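Local coordinates for acetyltransferase-like, GNAT family (Bacteroides thetaiotaomicron, PDB 3EY5), which probably transfers an acetyl group from acetyl-CoA to an amine, as expected of a GNAT-family N-acetyltransferase, its own substrate not being established, at residues Q8-T11 with Q16-K19; E33-E38 with Y75-A80; I55-L60 with G88-R93; R120-Y125 with Y152-G157; P140-G145 with I175-K180. All coordinates share one frame; numbering follows the deposited sequence.

Interaction 1. Residues Q8-T11 with Q16-K19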
# COMPACT_ATOMS: atom_id res chain seq x y z
N GLN A 8 -7.22 9.90 7.60
CA GLN A 8 -7.48 11.23 7.08
C GLN A 8 -6.57 11.65 5.93
O GLN A 8 -5.34 11.68 6.07
CB GLN A 8 -7.60 12.27 8.20
CG GLN A 8 -6.35 12.71 8.91
CD GLN A 8 -6.49 14.18 9.37
OE1 GLN A 8 -6.41 15.10 8.56
NE2 GLN A 8 -6.71 14.39 10.67
N PRO A 9 -7.18 11.92 4.77
CA PRO A 9 -6.45 12.36 3.59
C PRO A 9 -5.54 13.53 3.96
O PRO A 9 -5.87 14.35 4.81
CB PRO A 9 -7.55 12.81 2.63
CG PRO A 9 -8.74 12.00 3.03
CD PRO A 9 -8.63 11.77 4.50
N ILE A 10 -4.38 13.58 3.33
CA ILE A 10 -3.43 14.59 3.69
C ILE A 10 -2.87 15.22 2.44
O ILE A 10 -2.75 14.57 1.40
CB ILE A 10 -2.37 14.00 4.67
CG1 ILE A 10 -2.12 14.93 5.82
CG2 ILE A 10 -1.09 13.44 4.00
CD1 ILE A 10 -3.03 14.59 6.97
N THR A 11 -2.60 16.51 2.52
CA THR A 11 -1.85 17.20 1.49
C THR A 11 -0.48 17.63 2.06
O THR A 11 -0.26 17.61 3.26
CB THR A 11 -2.65 18.40 0.83
OG1 THR A 11 -3.50 19.03 1.80
CG2 THR A 11 -3.51 17.88 -0.33
N GLN A 16 2.96 19.28 9.22
CA GLN A 16 3.34 18.34 10.28
C GLN A 16 3.03 16.89 9.93
O GLN A 16 3.86 15.99 10.12
CB GLN A 16 2.72 18.69 11.64
CG GLN A 16 2.62 17.50 12.60
CD GLN A 16 2.50 17.90 14.05
OE1 GLN A 16 3.39 17.63 14.85
NE2 GLN A 16 1.38 18.54 14.41
N HIS A 17 1.82 16.67 9.43
CA HIS A 17 1.41 15.33 9.06
C HIS A 17 2.18 14.81 7.88
O HIS A 17 2.56 13.64 7.86
CB HIS A 17 -0.08 15.27 8.81
CG HIS A 17 -0.90 15.66 10.00
ND1 HIS A 17 -0.46 15.49 11.29
CD2 HIS A 17 -2.14 16.21 10.08
CE1 HIS A 17 -1.40 15.92 12.12
NE2 HIS A 17 -2.42 16.36 11.41
N TYR A 18 2.41 15.65 6.88
CA TYR A 18 3.11 15.15 5.69
C TYR A 18 4.55 14.74 5.99
O TYR A 18 5.03 13.71 5.47
CB TYR A 18 3.05 16.12 4.52
CG TYR A 18 3.61 15.50 3.24
CD1 TYR A 18 2.77 14.82 2.34
CD2 TYR A 18 4.98 15.57 2.95
CE1 TYR A 18 3.28 14.26 1.18
CE2 TYR A 18 5.49 15.02 1.80
CZ TYR A 18 4.66 14.37 0.91
OH TYR A 18 5.20 13.81 -0.23
N LYS A 19 5.23 15.54 6.80
CA LYS A 19 6.59 15.26 7.23
C LYS A 19 6.63 13.98 8.07
O LYS A 19 7.56 13.18 7.93
CB LYS A 19 7.16 16.42 8.03
CG LYS A 19 8.68 16.53 7.97
CD LYS A 19 9.15 17.88 8.49
CE LYS A 19 10.64 18.13 8.19
NZ LYS A 19 10.88 18.80 6.87
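Ile10 meets His17 and Tyr18 in an apolar strand-to-helix contact at one end of the GNAT fold, between the first strand (6-9) and the first helix (15-28). No hydrogen bond joins the two segments. The backbones are nearest at Thr11 and Tyr18, whose CA atoms lie 6.8 Å apart. Most of the touching is done by the long branch of Ile10: its CD1 reaches His17 CB at 3.5 Å, and its CG1 comes within 3.6 Å of the same His17 CB. The two side chains cross at about a right angle. With His17 CG placed beside its own backbone N (chi1 -60°), the imidazole is swung so that Ile10 CD1 also lies 3.6 Å from His17 CD2, obliquely to the ring. The ring is further held by an edge-to-face pairing with Phe56 of strand 50-57, the neighbour that also bonds the backbone of Ile10 through Asn52. Tyr18 uses a different part of Ile10: the short branch CG2 comes to the ring edge, near its plane, at a loose 4.4 Å from Tyr18 CD1. Beyond this the phenol lies against Leu40, Arg41 and Thr44 of helix 37-46. The turn between the segments is pinned by Thr11 N bonding to Asp14 OD2, while Thr11 O, from the loop, rests 3.8 Å from Tyr18 CB of the helix.

Interaction 2. Residues E33-E38 with Y75-A80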
# COMPACT_ATOMS: atom_id res chain seq x y z
N GLU A 33 12.31 1.28 -3.01
CA GLU A 33 10.93 0.81 -2.89
C GLU A 33 9.87 1.87 -2.74
O GLU A 33 8.72 1.58 -2.40
CB GLU A 33 10.79 -0.19 -1.75
CG GLU A 33 11.30 -1.54 -2.17
CD GLU A 33 11.17 -2.56 -1.07
OE1 GLU A 33 10.03 -2.84 -0.60
OE2 GLU A 33 12.24 -3.07 -0.69
N TYR A 34 10.22 3.11 -3.03
CA TYR A 34 9.17 4.13 -3.16
C TYR A 34 9.64 5.13 -4.15
O TYR A 34 10.81 5.19 -4.46
CB TYR A 34 8.81 4.77 -1.80
CG TYR A 34 10.02 5.23 -1.02
CD1 TYR A 34 10.57 6.50 -1.21
CD2 TYR A 34 10.66 4.36 -0.13
CE1 TYR A 34 11.71 6.91 -0.51
CE2 TYR A 34 11.81 4.77 0.57
CZ TYR A 34 12.32 6.03 0.37
OH TYR A 34 13.42 6.41 1.07
N ARG A 35 8.75 5.95 -4.66
CA ARG A 35 9.19 6.89 -5.67
C ARG A 35 10.04 8.00 -5.06
O ARG A 35 10.05 8.19 -3.85
CB ARG A 35 8.01 7.41 -6.49
CG ARG A 35 6.88 7.98 -5.66
CD ARG A 35 5.70 8.30 -6.60
NE ARG A 35 4.73 7.20 -6.74
CZ ARG A 35 4.53 6.49 -7.85
NH1 ARG A 35 5.26 6.74 -8.93
NH2 ARG A 35 3.61 5.54 -7.88
N GLU A 36 10.76 8.73 -5.91
CA GLU A 36 11.50 9.90 -5.47
C GLU A 36 10.57 10.83 -4.66
O GLU A 36 9.41 11.02 -5.00
CB GLU A 36 12.16 10.64 -6.65
CG GLU A 36 13.57 11.22 -6.31
CD GLU A 36 13.63 11.94 -4.92
OE1 GLU A 36 13.34 13.18 -4.86
OE2 GLU A 36 13.94 11.25 -3.90
N LEU A 37 11.11 11.39 -3.59
CA LEU A 37 10.30 12.15 -2.65
C LEU A 37 9.64 13.37 -3.32
O LEU A 37 8.43 13.57 -3.19
CB LEU A 37 11.09 12.52 -1.41
CG LEU A 37 11.44 11.34 -0.47
CD1 LEU A 37 11.86 11.92 0.89
CD2 LEU A 37 10.26 10.36 -0.29
N GLU A 38 10.42 14.14 -4.08
CA GLU A 38 9.84 15.26 -4.82
C GLU A 38 8.63 14.83 -5.65
O GLU A 38 7.69 15.61 -5.76
CB GLU A 38 10.87 16.02 -5.70
CG GLU A 38 10.39 17.48 -6.03
CD GLU A 38 10.90 18.07 -7.37
OE1 GLU A 38 11.77 17.45 -8.02
OE2 GLU A 38 10.44 19.18 -7.76
N TYR A 75 -6.01 0.10 -4.79
CA TYR A 75 -4.66 -0.48 -4.74
C TYR A 75 -3.89 0.18 -3.62
O TYR A 75 -3.73 1.42 -3.63
CB TYR A 75 -3.91 -0.26 -6.05
CG TYR A 75 -2.47 -0.70 -5.95
CD1 TYR A 75 -2.15 -2.04 -5.68
CD2 TYR A 75 -1.42 0.22 -6.10
CE1 TYR A 75 -0.84 -2.45 -5.57
CE2 TYR A 75 -0.09 -0.19 -6.00
CZ TYR A 75 0.18 -1.53 -5.72
OH TYR A 75 1.48 -1.98 -5.64
N VAL A 76 -3.44 -0.61 -2.66
CA VAL A 76 -2.68 -0.06 -1.55
C VAL A 76 -1.18 -0.01 -1.94
O VAL A 76 -0.53 -1.07 -2.17
CB VAL A 76 -2.91 -0.81 -0.20
CG1 VAL A 76 -1.91 -0.33 0.83
CG2 VAL A 76 -4.37 -0.59 0.31
N GLU A 77 -0.64 1.20 -2.06
CA GLU A 77 0.75 1.32 -2.50
C GLU A 77 1.71 1.16 -1.31
O GLU A 77 2.52 0.23 -1.28
CB GLU A 77 0.97 2.63 -3.28
CG GLU A 77 2.08 2.54 -4.31
CD GLU A 77 2.48 3.89 -4.89
OE1 GLU A 77 1.65 4.81 -4.88
OE2 GLU A 77 3.62 4.05 -5.35
N HIS A 78 1.61 2.03 -0.31
CA HIS A 78 2.37 1.79 0.90
C HIS A 78 1.52 1.88 2.12
O HIS A 78 0.53 2.60 2.18
CB HIS A 78 3.51 2.77 1.05
CG HIS A 78 4.52 2.67 -0.03
ND1 HIS A 78 4.59 3.55 -1.07
CD2 HIS A 78 5.49 1.76 -0.24
CE1 HIS A 78 5.57 3.21 -1.88
NE2 HIS A 78 6.14 2.12 -1.39
N PHE A 79 1.94 1.13 3.12
CA PHE A 79 1.22 1.03 4.33
C PHE A 79 2.25 0.75 5.43
O PHE A 79 2.97 -0.23 5.34
CB PHE A 79 0.23 -0.12 4.20
CG PHE A 79 -0.45 -0.45 5.47
CD1 PHE A 79 -0.28 -1.71 6.05
CD2 PHE A 79 -1.27 0.48 6.09
CE1 PHE A 79 -0.92 -2.04 7.27
CE2 PHE A 79 -1.93 0.17 7.30
CZ PHE A 79 -1.75 -1.09 7.89
N ALA A 80 2.31 1.62 6.44
CA ALA A 80 3.22 1.41 7.56
C ALA A 80 2.72 2.08 8.83
O ALA A 80 2.11 3.15 8.79
CB ALA A 80 4.63 1.93 7.21
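Tyr34 and His78 mark the nearest approach of two backbones that do not pair, their CA atoms being 8.3 Å apart. Residues 33-36 form a loop leading into helix 37-46, whereas residues 75-80 belong to strand 74-81. Glu36 is the N-cap of that helix: its OE1, met from above the carboxylate plane, accepts from Glu38 N at 3.2 Å. Across the contact, His78 NE2 donates to Glu33 O at 2.8 Å with an N-H...O angle of 151°. The donor lies in the carbonyl plane, while the oxygen is tilted slightly from the imidazole plane, and Tyr34 CB, 3.6 Å from His78 CE1, packs obliquely against the ring. Both Glu77 and His78 face Thr66 on the adjacent strand 60-69, which makes a classic beta bulge; GNAT enzymes commonly carry a bulge in this fourth strand, next to the acetyl-CoA cleft. It turns consecutive side chains toward the same loop. Glu77, with CG anti to its backbone N, sends OE2 to within 2.9 Å of Arg35 NH2 in a salt bridge whose hydrogen bond is weak, bent to 127° at the hydrogen. Their flat groups are strongly turned, 72° between planes. Stronger partners lie outside: Val176 O for Arg35 NH2, and Tyr142 OH for Glu77 OE2. Trp68 NE1 bonds Glu77 OE1, and the ring of Tyr43 takes a cation-pi contact from Arg35.

Interaction 3. Residues I55-L60 with G88-R93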
# COMPACT_ATOMS: atom_id res chain seq x y z
N ILE A 55 -2.87 7.84 9.54
CA ILE A 55 -3.70 6.98 10.32
C ILE A 55 -3.63 7.49 11.77
O ILE A 55 -2.53 7.68 12.31
CB ILE A 55 -3.24 5.52 10.23
CG1 ILE A 55 -3.26 5.02 8.76
CG2 ILE A 55 -4.10 4.65 11.08
CD1 ILE A 55 -2.50 3.77 8.61
N PHE A 56 -4.79 7.73 12.37
CA PHE A 56 -4.84 8.17 13.75
C PHE A 56 -5.38 7.12 14.69
O PHE A 56 -6.23 6.33 14.31
CB PHE A 56 -5.73 9.40 13.87
CG PHE A 56 -5.14 10.63 13.28
CD1 PHE A 56 -5.33 10.94 11.95
CD2 PHE A 56 -4.40 11.50 14.08
CE1 PHE A 56 -4.78 12.10 11.41
CE2 PHE A 56 -3.86 12.66 13.54
CZ PHE A 56 -4.05 12.96 12.21
N ASP A 57 -4.88 7.12 15.91
CA ASP A 57 -5.56 6.45 17.02
C ASP A 57 -5.98 7.59 17.94
O ASP A 57 -5.22 8.09 18.74
CB ASP A 57 -4.66 5.41 17.68
CG ASP A 57 -5.30 4.72 18.87
OD1 ASP A 57 -6.39 4.12 18.72
OD2 ASP A 57 -4.70 4.75 19.97
N ASP A 58 -7.23 8.00 17.75
CA ASP A 58 -7.78 9.28 18.22
C ASP A 58 -7.10 10.43 17.53
O ASP A 58 -7.25 10.62 16.34
CB ASP A 58 -7.68 9.42 19.74
CG ASP A 58 -8.51 8.40 20.45
OD1 ASP A 58 -8.37 8.29 21.69
OD2 ASP A 58 -9.30 7.70 19.76
N ASP A 59 -6.36 11.21 18.29
CA ASP A 59 -5.60 12.30 17.72
C ASP A 59 -4.10 11.95 17.72
O ASP A 59 -3.25 12.83 17.50
CB ASP A 59 -5.88 13.57 18.51
CG ASP A 59 -5.45 13.46 19.95
OD1 ASP A 59 -6.34 13.37 20.84
OD2 ASP A 59 -4.22 13.47 20.20
N LEU A 60 -3.78 10.68 17.98
CA LEU A 60 -2.39 10.21 17.89
C LEU A 60 -2.10 9.68 16.47
O LEU A 60 -2.69 8.69 16.05
CB LEU A 60 -2.10 9.12 18.93
CG LEU A 60 -0.68 8.91 19.49
CD1 LEU A 60 -0.44 7.44 19.80
CD2 LEU A 60 0.43 9.41 18.59
N GLY A 88 1.95 -3.95 19.58
CA GLY A 88 0.87 -3.25 20.31
C GLY A 88 -0.55 -3.49 19.79
O GLY A 88 -1.52 -3.03 20.40
N GLY A 89 -0.69 -4.23 18.68
CA GLY A 89 -2.00 -4.63 18.12
C GLY A 89 -2.49 -3.71 17.01
O GLY A 89 -3.57 -3.91 16.46
N TYR A 90 -1.68 -2.71 16.67
CA TYR A 90 -2.10 -1.68 15.73
C TYR A 90 -2.25 -2.18 14.29
O TYR A 90 -3.11 -1.68 13.55
CB TYR A 90 -1.18 -0.47 15.80
CG TYR A 90 -1.34 0.35 17.05
CD1 TYR A 90 -2.23 1.43 17.10
CD2 TYR A 90 -0.60 0.05 18.20
CE1 TYR A 90 -2.37 2.19 18.27
CE2 TYR A 90 -0.73 0.78 19.35
CZ TYR A 90 -1.61 1.85 19.39
OH TYR A 90 -1.73 2.56 20.57
N GLY A 91 -1.41 -3.15 13.89
CA GLY A 91 -1.47 -3.75 12.56
C GLY A 91 -2.85 -4.31 12.28
O GLY A 91 -3.51 -3.97 11.30
N LYS A 92 -3.29 -5.17 13.19
CA LYS A 92 -4.61 -5.77 13.13
C LYS A 92 -5.73 -4.73 13.23
O LYS A 92 -6.64 -4.71 12.39
CB LYS A 92 -4.71 -6.84 14.23
CG LYS A 92 -6.04 -6.92 14.91
CD LYS A 92 -5.89 -7.22 16.40
CE LYS A 92 -5.70 -8.71 16.67
NZ LYS A 92 -5.40 -9.06 18.12
N ARG A 93 -5.68 -3.88 14.25
CA ARG A 93 -6.66 -2.80 14.42
C ARG A 93 -6.75 -1.94 13.14
O ARG A 93 -7.83 -1.62 12.68
CB ARG A 93 -6.29 -1.91 15.61
CG ARG A 93 -6.65 -2.45 16.99
CD ARG A 93 -6.48 -1.35 18.04
NE ARG A 93 -7.64 -0.46 18.13
CZ ARG A 93 -7.60 0.82 18.51
NH1 ARG A 93 -6.43 1.38 18.81
NH2 ARG A 93 -8.71 1.55 18.57
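Asp57 receives Arg93 through a salt bridge, Arg93 NH1 donating to Asp57 OD1 at 2.7 Å with an N-H...O angle of 152°. This is a one-oxygen grip: Arg93 NH2 stays 3.5 Å from the same OD1, and the guanidinium and carboxylate planes stand 87° apart. The nitrogen reaches OD1 from above the carboxylate plane. Tyr90 supplies the other neighbour, its ring edge turned to the aspartate. There Tyr90 CE1 lies 4.0 Å from Asp57 CB, and Tyr90 OH is 3.7 Å from Asp57 OD2. Further out, the aspartate is set by a type II' turn from Asp57 to Leu60 that closes the hairpin of strands 50-57 and 60-69, with Asp57 N bonded to Leu60 O at 2.7 Å and Leu60 N to Asp57 O at 3.1 Å. Tyr90 and Arg93 belong to the first turn of helix 90-101, for which Gly89 is the N-cap; Ile62 and Leu85 pack on Tyr90, and Ile5 on Arg93. The sequence Gly89-Tyr90-Gly91 fits the glycine end of the Arg/Gln-X-X-Gly-X-Gly/Ala loop, which in GNAT enzymes binds the acetyl-CoA pyrophosphate.

Interaction 4. Residues R120-Y125 with Y152-G157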
# COMPACT_ATOMS: atom_id res chain seq x y z
N ARG A 120 5.25 -15.00 7.06
CA ARG A 120 4.45 -14.42 8.13
C ARG A 120 3.51 -13.30 7.67
O ARG A 120 2.36 -13.20 8.13
CB ARG A 120 5.35 -13.93 9.27
CG ARG A 120 5.40 -14.87 10.48
CD ARG A 120 6.66 -15.74 10.52
NE ARG A 120 6.55 -16.93 9.69
CZ ARG A 120 7.33 -18.01 9.81
NH1 ARG A 120 7.16 -19.05 9.00
NH2 ARG A 120 8.28 -18.04 10.75
N ARG A 121 4.00 -12.44 6.76
CA ARG A 121 3.20 -11.32 6.23
C ARG A 121 1.99 -11.89 5.50
O ARG A 121 0.91 -11.42 5.65
CB ARG A 121 3.97 -10.44 5.23
CG ARG A 121 5.28 -9.77 5.65
CD ARG A 121 5.26 -9.14 7.04
NE ARG A 121 4.80 -7.75 7.09
CZ ARG A 121 5.51 -6.74 7.60
NH1 ARG A 121 6.72 -6.95 8.11
NH2 ARG A 121 5.00 -5.51 7.61
N ILE A 122 2.21 -12.93 4.69
CA ILE A 122 1.10 -13.52 3.94
C ILE A 122 0.07 -14.13 4.89
O ILE A 122 -1.13 -13.85 4.75
CB ILE A 122 1.61 -14.51 2.86
CG1 ILE A 122 2.17 -13.68 1.70
CG2 ILE A 122 0.48 -15.37 2.33
CD1 ILE A 122 3.18 -14.36 0.92
N ASN A 123 0.51 -14.90 5.89
CA ASN A 123 -0.47 -15.41 6.86
C ASN A 123 -1.16 -14.31 7.68
O ASN A 123 -2.36 -14.41 7.98
CB ASN A 123 0.13 -16.50 7.77
CG ASN A 123 0.54 -17.74 6.96
OD1 ASN A 123 -0.26 -18.29 6.22
ND2 ASN A 123 1.77 -18.17 7.09
N PHE A 124 -0.43 -13.26 8.01
CA PHE A 124 -1.07 -12.12 8.63
C PHE A 124 -2.22 -11.59 7.72
O PHE A 124 -3.36 -11.46 8.16
CB PHE A 124 -0.07 -11.04 8.96
CG PHE A 124 -0.69 -9.75 9.34
CD1 PHE A 124 -1.11 -9.54 10.63
CD2 PHE A 124 -0.87 -8.76 8.39
CE1 PHE A 124 -1.70 -8.32 10.98
CE2 PHE A 124 -1.46 -7.53 8.74
CZ PHE A 124 -1.88 -7.32 10.02
N TYR A 125 -1.94 -11.35 6.45
CA TYR A 125 -3.00 -10.81 5.60
C TYR A 125 -4.15 -11.80 5.37
O TYR A 125 -5.32 -11.37 5.30
CB TYR A 125 -2.43 -10.31 4.28
CG TYR A 125 -1.69 -8.99 4.41
CD1 TYR A 125 -2.37 -7.82 4.72
CD2 TYR A 125 -0.31 -8.92 4.21
CE1 TYR A 125 -1.72 -6.63 4.84
CE2 TYR A 125 0.37 -7.68 4.30
CZ TYR A 125 -0.35 -6.56 4.62
OH TYR A 125 0.26 -5.33 4.74
N TYR A 152 3.56 -11.15 -5.04
CA TYR A 152 2.23 -11.72 -5.27
C TYR A 152 1.27 -10.62 -4.96
O TYR A 152 1.54 -9.75 -4.11
CB TYR A 152 1.95 -12.90 -4.33
CG TYR A 152 2.61 -14.20 -4.75
CD1 TYR A 152 2.81 -14.50 -6.12
CD2 TYR A 152 2.98 -15.15 -3.80
CE1 TYR A 152 3.40 -15.71 -6.52
CE2 TYR A 152 3.56 -16.36 -4.18
CZ TYR A 152 3.77 -16.63 -5.52
OH TYR A 152 4.36 -17.81 -5.89
N LEU A 153 0.12 -10.67 -5.59
CA LEU A 153 -0.97 -9.77 -5.21
C LEU A 153 -1.83 -10.50 -4.18
O LEU A 153 -1.93 -11.73 -4.19
CB LEU A 153 -1.83 -9.39 -6.40
CG LEU A 153 -1.20 -8.64 -7.57
CD1 LEU A 153 -2.32 -8.49 -8.64
CD2 LEU A 153 -0.64 -7.24 -7.11
N MSE A 154 -2.46 -9.72 -3.32
CA MSE A 154 -3.37 -10.27 -2.34
C MSE A 154 -4.57 -9.38 -2.37
O MSE A 154 -4.42 -8.16 -2.46
CB MSE A 154 -2.72 -10.26 -0.96
CG MSE A 154 -1.62 -11.29 -0.84
SE MSE A 154 -1.28 -11.62 1.00
CE MSE A 154 -2.91 -12.65 1.34
N VAL A 155 -5.75 -10.00 -2.33
CA VAL A 155 -6.99 -9.29 -2.58
C VAL A 155 -8.02 -9.48 -1.48
O VAL A 155 -8.23 -10.59 -0.99
CB VAL A 155 -7.56 -9.68 -3.98
CG1 VAL A 155 -8.78 -8.83 -4.33
CG2 VAL A 155 -6.48 -9.48 -5.03
N HIS A 156 -8.67 -8.41 -1.09
CA HIS A 156 -9.78 -8.54 -0.15
C HIS A 156 -11.00 -8.08 -0.93
O HIS A 156 -10.98 -6.99 -1.49
CB HIS A 156 -9.55 -7.66 1.10
CG HIS A 156 -10.72 -7.63 2.03
ND1 HIS A 156 -10.90 -8.57 3.02
CD2 HIS A 156 -11.77 -6.78 2.12
CE1 HIS A 156 -12.01 -8.30 3.69
NE2 HIS A 156 -12.56 -7.21 3.16
N GLY A 157 -12.02 -8.93 -1.01
CA GLY A 157 -13.24 -8.59 -1.74
C GLY A 157 -13.49 -9.50 -2.95
O GLY A 157 -12.74 -10.43 -3.20
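Met154, present as selenomethionine, points its side chain from strand 149-156 at Ile122 and Tyr125 on helix 116-127, which covers one side of the sheet. In the GNAT fold this last strand is inserted between its predecessors, here 106-110 and 131-134, so the strand carrying Met154 has a neighbour on each side. With CG beside the backbone N (chi1 -71°), the extended chi2 carries SE to the helix, and the bend at chi3 brings CE against it. Tyr125 offers its CB, 3.7 Å from Met154 SE and 3.8 Å from Met154 CE. The phenol ring is turned onward, so SE stands obliquely to it, 5.2 Å from the ring centroid and 58° off the normal: a Met-aromatic contact in neither a face-on nor an edge-on pose. Phe124 CD2 lies above the centre of one face of the Tyr125 ring. One helical turn earlier, Ile122 inclines across the methionine chain, its CG1 being 4.1 Å from Met154 SE. Leu108 and Val110 of strand 106-110, with Leu132 and Phe130, also pack on Met154, and its backbone is hydrogen-bonded to Leu108. The helix backbone takes part too: Ile122 O lies 4.0 Å from the methyl Met154 CE.

Interaction 5. Residues P140-G145 with I175-K180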
# COMPACT_ATOMS: atom_id res chain seq x y z
N PRO A 140 7.12 -3.41 -11.27
CA PRO A 140 8.05 -2.61 -12.07
C PRO A 140 8.85 -1.73 -11.12
O PRO A 140 8.36 -1.41 -10.06
CB PRO A 140 7.12 -1.72 -12.93
CG PRO A 140 5.79 -2.40 -12.92
CD PRO A 140 5.72 -3.02 -11.50
N PRO A 141 10.09 -1.34 -11.49
CA PRO A 141 10.94 -0.56 -10.57
C PRO A 141 10.44 0.87 -10.39
O PRO A 141 9.94 1.47 -11.35
CB PRO A 141 12.28 -0.50 -11.30
CG PRO A 141 11.94 -0.69 -12.78
CD PRO A 141 10.77 -1.64 -12.77
N TYR A 142 10.62 1.42 -9.20
CA TYR A 142 10.42 2.86 -9.04
C TYR A 142 11.52 3.66 -9.71
O TYR A 142 11.25 4.74 -10.25
CB TYR A 142 10.33 3.24 -7.56
CG TYR A 142 8.99 2.92 -6.94
CD1 TYR A 142 7.86 3.68 -7.25
CD2 TYR A 142 8.85 1.86 -6.06
CE1 TYR A 142 6.61 3.39 -6.68
CE2 TYR A 142 7.56 1.55 -5.48
CZ TYR A 142 6.48 2.34 -5.78
OH TYR A 142 5.24 2.08 -5.22
N LYS A 143 12.76 3.20 -9.67
CA LYS A 143 13.79 3.96 -10.37
C LYS A 143 14.20 3.22 -11.62
O LYS A 143 14.44 2.02 -11.57
CB LYS A 143 15.00 4.26 -9.49
CG LYS A 143 14.73 4.45 -7.97
CD LYS A 143 13.62 5.45 -7.69
CE LYS A 143 13.42 5.60 -6.21
NZ LYS A 143 14.21 6.76 -5.78
N GLU A 144 14.24 3.93 -12.75
CA GLU A 144 14.60 3.30 -14.02
C GLU A 144 15.96 2.59 -13.84
O GLU A 144 16.92 3.17 -13.32
CB GLU A 144 14.65 4.32 -15.18
CG GLU A 144 14.56 3.68 -16.60
CD GLU A 144 13.14 3.75 -17.23
OE1 GLU A 144 13.02 4.05 -18.45
OE2 GLU A 144 12.14 3.51 -16.52
N GLY A 145 16.00 1.32 -14.20
CA GLY A 145 17.23 0.59 -14.08
C GLY A 145 17.34 -0.29 -12.87
O GLY A 145 18.19 -1.16 -12.85
N ILE A 175 -0.44 2.77 -14.63
CA ILE A 175 -0.84 3.94 -13.85
C ILE A 175 0.02 4.20 -12.64
O ILE A 175 0.37 5.34 -12.34
CB ILE A 175 -2.31 3.89 -13.44
CG1 ILE A 175 -3.16 3.84 -14.71
CG2 ILE A 175 -2.67 5.16 -12.62
CD1 ILE A 175 -4.35 2.94 -14.65
N VAL A 176 0.37 3.14 -11.91
CA VAL A 176 1.11 3.37 -10.69
C VAL A 176 2.62 3.45 -10.97
O VAL A 176 3.35 4.26 -10.39
CB VAL A 176 0.75 2.32 -9.62
CG1 VAL A 176 1.69 2.42 -8.44
CG2 VAL A 176 -0.71 2.52 -9.20
N TYR A 177 3.08 2.59 -11.86
CA TYR A 177 4.50 2.37 -12.07
C TYR A 177 5.03 3.01 -13.35
O TYR A 177 6.25 3.06 -13.56
CB TYR A 177 4.83 0.88 -11.97
CG TYR A 177 4.54 0.39 -10.56
CD1 TYR A 177 3.40 -0.31 -10.27
CD2 TYR A 177 5.42 0.67 -9.51
CE1 TYR A 177 3.11 -0.76 -8.99
CE2 TYR A 177 5.14 0.26 -8.21
CZ TYR A 177 3.97 -0.46 -7.96
OH TYR A 177 3.65 -0.90 -6.69
N GLY A 178 4.11 3.55 -14.16
CA GLY A 178 4.46 4.30 -15.36
C GLY A 178 5.15 3.48 -16.43
O GLY A 178 5.94 4.02 -17.21
N VAL A 179 4.85 2.18 -16.48
CA VAL A 179 5.29 1.33 -17.60
C VAL A 179 4.62 1.74 -18.93
O VAL A 179 3.44 2.09 -18.95
CB VAL A 179 5.06 -0.19 -17.30
CG1 VAL A 179 5.22 -1.06 -18.56
CG2 VAL A 179 6.00 -0.65 -16.20
N LYS A 180 5.43 1.70 -20.00
CA LYS A 180 5.02 1.87 -21.41
C LYS A 180 4.59 3.30 -21.72
O LYS A 180 5.44 4.18 -21.82
CB LYS A 180 3.97 0.84 -21.87
CG LYS A 180 2.52 1.35 -21.96
CD LYS A 180 1.52 0.20 -21.74
CE LYS A 180 0.24 0.37 -22.59
NZ LYS A 180 -0.47 1.68 -22.41
O HOH W 1 4.61 -0.17 -4.15
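Tyr177 carries a residue on each face of its ring: Val176 CG1 stands 3.5 Å above the plane on one face, and Pro140 CD lies over the opposite face, both offset toward the rim. The proline meets the ring as a CH-pi contact, with Pro140 CD 4.0 Å from the Tyr177 centroid and 24° off its normal. Near the ring edge come Tyr142 CE2 and a water. The Tyr142 ring in turn has Tyr177 CD2 over one face, yet the pair is neither stacked nor edge-to-face: the planes meet at 57°, with Tyr142 CZ 3.5 Å from Tyr177 CE2. Tyr177 lies near the C-terminal end of helix 161-176, which follows the last strand of the GNAT sheet; Gly178 leaves helical geometry with positive phi, and the chain then turns so that Val179 crosses the proline at about a right angle. Pro140 therefore packs on two tail residues, its CG 3.5 Å from Tyr177 CB and its CB 3.6 Å from Val179 CG2. Phe148 and, from helix 161-176, His173 also touch the proline. Tyr177 CG lies beside the backbone N (chi1 -64°), which sends the phenol away from the tail and toward Tyr142. The hydroxyls do not bond directly; the water bridges them, donating to Tyr142 OH at 2.6 Å and lying 2.8 Å from Tyr177 OH. Each hydroxyl has a further partner on strand 74-81: Tyr142 OH bonds Glu77 OE2, and Tyr177 OH bonds Tyr75 OH.

Interactions 2 and 4 are buried, 1 and 5 partly so, and 3 lies at the surface. Their chemistry follows only in part: interaction 4 is apolar packing, whereas interaction 2 joins polar groups in a largely buried setting and, through Glu77 and Tyr75, reaches the tyrosines of interaction 5, whose centre is 12 Å away. Interactions 1 and 3 lie on neighbouring strands, 6-9 and 50-57, His17 touching Phe56, but one is apolar and the other ionic. Phe79 on strand 74-81 links interaction 2 with both 3 and 4, packing on Ile55 and Tyr125. Interactions 3 and 5 lie on opposite sides of the chain's centre, 31 Å between their centres.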